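Local coordinates for protein Kiaa0380 (Homo sapiens, PDB 1HTJ) that probably links heterotrimeric G protein signalling to Rho GTPases, its RGS-like domain belonging to a guanine nucleotide exchange factor, at residues A[28-33]-A[41-46]; A[48-53]-A[137-142]. The protein carries 3 engineered substitutions. One frame throughout, in Å; residues are numbered along the deposited sequence.

Contact 1. Residues A[28-33]-A[41-46]; sequences DIIFQD and PAHLGV
Phe31 and His43 mark the nearest approach of two backbones, where helix 28-32 and helix 41-46 pass 10.2 Å apart, axis to axis, with their N-to-C directions 64° apart. The imidazole of His43 reaches across from helix 41-54 and meets two hydrophobic side chains in succession. Ile30 lies over one face of it: CD1 sits 3.7 Å from the centroid of the His43 ring, close to the ring normal, in a CH-pi contact displaced toward the NE2 rim, while Ile30 CG2 rests on His43 CG at 3.7 Å. The Phe31 ring meets the same imidazole obliquely, the planes inclined at 47°, with Phe31 CE1 3.8 Å from His43 CD2; that carbon of the imidazole lies over a face of the phenyl ring. CG of Phe31 stands opposite its own carbonyl carbon (chi1 -75°), and from there the far rim of the ring reaches the other helix, where CE2 comes to 3.3 Å from the backbone O of His43 and CZ touches Val46 CG1 at 4.0 Å. Leu37 of helix 34-39 packs on Ile30, Phe31 and His43 alike. With an alanine in place of His43, a gap is likely to open under Ile30 CD1 and beside the phenyl ring, and the Ser27 hydroxyl to lose its weak partner, NE2. Within this buried, helical part of the RGS-like domain, the imidazole offers a flat surface for carbon packing, and the two helices meet here mainly through such packing, while NE2 also has a weak hydrogen bond to Ser27.

Contact 2. Residues A[48-53]-A[137-142]; sequences LRYIFS and HDYRTK
Tyr50 projects from helix 41-54 against helix 118-144 and touches three residues there, Asp138, Tyr139 and Lys142. Its ring and CB pack against the Tyr139 ring: Tyr50 CB and Tyr139 CD1 are 3.5 Å apart, and the two side chains run past one another in opposite directions with their ring planes at 38°, an oblique pair, neither stacked nor edge-to-face. Farther along the phenol, Tyr139 CA lies over one face, offset toward the rim, and the Lys142 chain crosses at roughly a right angle, its CE 3.8 Å from Tyr50 CE1. A bend at chi2 (-78°) turns this lysine so that CE, as well as CG, lies near the CE1 corner of the ring. At the phenol's end, Tyr50 OH packs on Asp138 CB at 3.3 Å and reaches the carboxylate through a water, which lies 2.6 Å from Tyr50 OH and donates to Asp138 OD2 at 2.7 Å. Behind this shell, the Tyr139 hydroxyl is hydrogen-bonded to Glu153, which is likely to hold the Tyr139 ring in place against Tyr50. The helix axes are 10.5 Å apart, with their N-to-C directions at 105°. Tyr50 thus joins the two helices of the RGS-like fold in two ways: carbon packing along its buried ring, and a water-mediated link to a partly exposed acid at its hydroxyl.

Helix 41-54 serves both contacts in turn, with 41-46 receiving helix 27-32 and 48-53 receiving helix 118-144; the contact centres are about 11 Å apart. Tyr139 connects them directly, since its ring meets Phe31 edge-to-face and its hydroxyl oxygen OH comes to 3.1 Å from Val46 CG1, placing this residue of contact 2 against both sides of contact 1. Arg140 adds a second, looser junction, its CD lying 3.9 Å from the backbone O of Phe31. Contact 1 joins helices close in sequence, whereas contact 2 brings in one more than eighty residues farther along the chain. Together they hold three helices of the RGS-like domain around a shared aromatic cluster.

Contact 1. Residues A[28-33]-A[41-46]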
# COMPACT_ATOMS: atom_id res chain seq x y z
N ASP A 28 3.77 18.51 2.97
CA ASP A 28 5.11 18.27 3.49
C ASP A 28 5.03 17.44 4.77
O ASP A 28 5.81 16.52 4.99
CB ASP A 28 5.80 19.61 3.80
CG ASP A 28 5.57 20.65 2.72
OD1 ASP A 28 5.66 21.87 3.04
OD2 ASP A 28 5.31 20.27 1.55
N ILE A 29 4.06 17.77 5.62
CA ILE A 29 3.88 17.06 6.87
C ILE A 29 3.39 15.63 6.62
O ILE A 29 3.93 14.67 7.16
CB ILE A 29 2.87 17.79 7.79
CG1 ILE A 29 3.48 19.10 8.28
CG2 ILE A 29 2.50 16.91 8.97
CD1 ILE A 29 4.86 18.95 8.92
N ILE A 30 2.37 15.51 5.77
CA ILE A 30 1.80 14.22 5.43
C ILE A 30 2.77 13.25 4.75
O ILE A 30 2.93 12.12 5.19
CB ILE A 30 0.55 14.40 4.56
CG1 ILE A 30 -0.50 15.19 5.34
CG2 ILE A 30 -0.00 13.04 4.13
CD1 ILE A 30 -1.75 15.49 4.58
N PHE A 31 3.42 13.68 3.68
CA PHE A 31 4.35 12.82 2.95
C PHE A 31 5.52 12.32 3.78
O PHE A 31 6.16 11.31 3.45
CB PHE A 31 4.88 13.53 1.70
CG PHE A 31 3.88 13.60 0.59
CD1 PHE A 31 3.47 14.83 0.08
CD2 PHE A 31 3.34 12.44 0.06
CE1 PHE A 31 2.53 14.90 -0.94
CE2 PHE A 31 2.40 12.49 -0.96
CZ PHE A 31 2.00 13.72 -1.47
N GLN A 32 5.80 13.01 4.87
CA GLN A 32 6.91 12.65 5.74
C GLN A 32 6.59 11.50 6.72
O GLN A 32 7.48 10.71 7.05
CB GLN A 32 7.32 13.90 6.52
CG GLN A 32 8.60 13.77 7.31
CD GLN A 32 9.04 15.10 7.90
OE1 GLN A 32 10.02 15.16 8.65
NE2 GLN A 32 8.33 16.18 7.57
N ASP A 33 5.33 11.41 7.14
CA ASP A 33 4.90 10.40 8.11
C ASP A 33 3.89 9.39 7.58
O ASP A 33 2.75 9.72 7.28
CB ASP A 33 4.28 11.13 9.31
CG ASP A 33 3.96 10.20 10.48
OD1 ASP A 33 4.08 8.96 10.34
OD2 ASP A 33 3.59 10.73 11.54
N PRO A 41 -5.82 9.48 1.73
CA PRO A 41 -5.98 8.77 0.46
C PRO A 41 -5.37 9.43 -0.77
O PRO A 41 -4.71 8.77 -1.58
CB PRO A 41 -7.49 8.61 0.33
CG PRO A 41 -7.95 8.60 1.76
CD PRO A 41 -7.14 9.71 2.36
N ALA A 42 -5.59 10.73 -0.93
CA ALA A 42 -5.05 11.46 -2.08
C ALA A 42 -3.53 11.44 -2.09
O ALA A 42 -2.90 11.16 -3.12
CB ALA A 42 -5.57 12.90 -2.08
N HIS A 43 -2.95 11.76 -0.94
CA HIS A 43 -1.51 11.80 -0.76
C HIS A 43 -0.90 10.43 -0.96
O HIS A 43 0.12 10.27 -1.65
CB HIS A 43 -1.19 12.32 0.64
CG HIS A 43 -1.57 13.76 0.84
ND1 HIS A 43 -2.88 14.18 0.86
CD2 HIS A 43 -0.81 14.87 0.95
CE1 HIS A 43 -2.92 15.49 0.96
NE2 HIS A 43 -1.67 15.94 1.02
N LEU A 44 -1.55 9.43 -0.36
CA LEU A 44 -1.10 8.05 -0.47
C LEU A 44 -1.10 7.68 -1.95
O LEU A 44 -0.18 7.03 -2.43
CB LEU A 44 -2.04 7.13 0.30
CG LEU A 44 -1.62 5.66 0.34
CD1 LEU A 44 -0.34 5.52 1.14
CD2 LEU A 44 -2.73 4.81 0.98
N GLY A 45 -2.14 8.10 -2.65
CA GLY A 45 -2.25 7.82 -4.07
C GLY A 45 -1.08 8.42 -4.83
O GLY A 45 -0.46 7.74 -5.64
N VAL A 46 -0.78 9.68 -4.57
CA VAL A 46 0.33 10.34 -5.24
C VAL A 46 1.60 9.52 -4.96
O VAL A 46 2.33 9.16 -5.88
CB VAL A 46 0.53 11.79 -4.70
CG1 VAL A 46 1.84 12.37 -5.19
CG2 VAL A 46 -0.63 12.67 -5.15

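Contact 2. Residues A[48-53]-A[137-142]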
# COMPACT_ATOMS: atom_id res chain seq x y z
N LEU A 48 1.88 6.47 -4.14
CA LEU A 48 1.79 5.17 -4.78
C LEU A 48 2.13 5.24 -6.27
O LEU A 48 2.73 4.33 -6.82
CB LEU A 48 0.38 4.58 -4.56
CG LEU A 48 0.13 3.95 -3.19
CD1 LEU A 48 -1.35 3.67 -2.99
CD2 LEU A 48 0.90 2.66 -3.10
N ARG A 49 1.75 6.33 -6.91
CA ARG A 49 2.06 6.50 -8.33
C ARG A 49 3.57 6.48 -8.51
O ARG A 49 4.08 5.90 -9.46
CB ARG A 49 1.44 7.81 -8.85
CG ARG A 49 -0.07 7.72 -8.97
CD ARG A 49 -0.71 9.03 -9.36
NE ARG A 49 -0.34 9.46 -10.69
CZ ARG A 49 -0.94 10.45 -11.34
NH1 ARG A 49 -1.94 11.10 -10.78
NH2 ARG A 49 -0.56 10.79 -12.57
N TYR A 50 4.28 7.12 -7.59
CA TYR A 50 5.73 7.14 -7.66
C TYR A 50 6.22 5.71 -7.48
O TYR A 50 7.01 5.20 -8.28
CB TYR A 50 6.32 8.04 -6.56
CG TYR A 50 7.80 7.76 -6.31
CD1 TYR A 50 8.76 8.07 -7.27
CD2 TYR A 50 8.21 7.09 -5.15
CE1 TYR A 50 10.11 7.69 -7.09
CE2 TYR A 50 9.54 6.71 -4.96
CZ TYR A 50 10.48 7.01 -5.93
OH TYR A 50 11.79 6.56 -5.76
N ILE A 51 5.73 5.05 -6.43
CA ILE A 51 6.13 3.67 -6.16
C ILE A 51 5.90 2.78 -7.38
O ILE A 51 6.82 2.13 -7.88
CB ILE A 51 5.33 3.08 -4.98
CG1 ILE A 51 5.56 3.89 -3.70
CG2 ILE A 51 5.70 1.60 -4.80
CD1 ILE A 51 6.96 3.83 -3.14
N PHE A 52 4.66 2.73 -7.84
CA PHE A 52 4.30 1.89 -8.98
C PHE A 52 5.16 2.16 -10.22
O PHE A 52 5.48 1.23 -10.96
CB PHE A 52 2.82 2.05 -9.33
CG PHE A 52 1.89 1.28 -8.43
CD1 PHE A 52 0.63 0.89 -8.89
CD2 PHE A 52 2.25 0.97 -7.12
CE1 PHE A 52 -0.25 0.19 -8.06
CE2 PHE A 52 1.37 0.27 -6.28
CZ PHE A 52 0.12 -0.12 -6.75
N SER A 53 5.53 3.42 -10.42
CA SER A 53 6.35 3.82 -11.56
C SER A 53 7.84 3.55 -11.45
O SER A 53 8.46 3.19 -12.44
CB SER A 53 6.21 5.32 -11.84
OG SER A 53 4.87 5.70 -12.07
N HIS A 137 11.70 8.80 1.63
CA HIS A 137 12.77 9.77 1.43
C HIS A 137 12.93 10.04 -0.07
O HIS A 137 13.02 11.19 -0.52
CB HIS A 137 14.09 9.22 2.01
CG HIS A 137 15.31 9.83 1.39
ND1 HIS A 137 15.71 11.13 1.64
CD2 HIS A 137 16.18 9.34 0.48
CE1 HIS A 137 16.76 11.42 0.89
NE2 HIS A 137 17.07 10.35 0.18
N ASP A 138 12.96 8.97 -0.85
CA ASP A 138 13.11 9.08 -2.28
C ASP A 138 12.04 9.95 -2.91
O ASP A 138 12.34 10.79 -3.76
CB ASP A 138 13.10 7.71 -2.92
CG ASP A 138 14.31 6.92 -2.56
OD1 ASP A 138 15.41 7.53 -2.50
OD2 ASP A 138 14.17 5.70 -2.35
N TYR A 139 10.80 9.76 -2.49
CA TYR A 139 9.73 10.55 -3.05
C TYR A 139 9.87 12.02 -2.66
O TYR A 139 9.59 12.90 -3.47
CB TYR A 139 8.34 10.05 -2.65
CG TYR A 139 7.28 10.84 -3.38
CD1 TYR A 139 7.29 10.90 -4.78
CD2 TYR A 139 6.36 11.64 -2.69
CE1 TYR A 139 6.43 11.74 -5.47
CE2 TYR A 139 5.48 12.49 -3.38
CZ TYR A 139 5.54 12.54 -4.78
OH TYR A 139 4.76 13.43 -5.48
N ARG A 140 10.29 12.29 -1.43
CA ARG A 140 10.45 13.68 -1.00
C ARG A 140 11.53 14.34 -1.84
O ARG A 140 11.47 15.53 -2.12
CB ARG A 140 10.80 13.76 0.49
CG ARG A 140 9.57 13.64 1.41
CD ARG A 140 9.72 12.55 2.49
NE ARG A 140 10.53 12.98 3.62
CZ ARG A 140 10.19 14.00 4.41
NH1 ARG A 140 9.07 14.68 4.17
NH2 ARG A 140 10.98 14.36 5.43
N THR A 141 12.51 13.56 -2.26
CA THR A 141 13.57 14.09 -3.11
C THR A 141 12.93 14.52 -4.43
O THR A 141 13.25 15.59 -4.95
CB THR A 141 14.66 13.02 -3.36
OG1 THR A 141 15.33 12.73 -2.12
CG2 THR A 141 15.66 13.50 -4.40
N LYS A 142 12.03 13.70 -4.97
CA LYS A 142 11.34 14.02 -6.23
C LYS A 142 10.58 15.34 -6.07
O LYS A 142 10.53 16.15 -7.00
CB LYS A 142 10.33 12.92 -6.61
CG LYS A 142 10.95 11.57 -6.92
CD LYS A 142 11.53 11.57 -8.31
CE LYS A 142 12.37 10.33 -8.59
NZ LYS A 142 12.80 10.33 -10.03
O HOH W 1 12.38 4.64 -4.12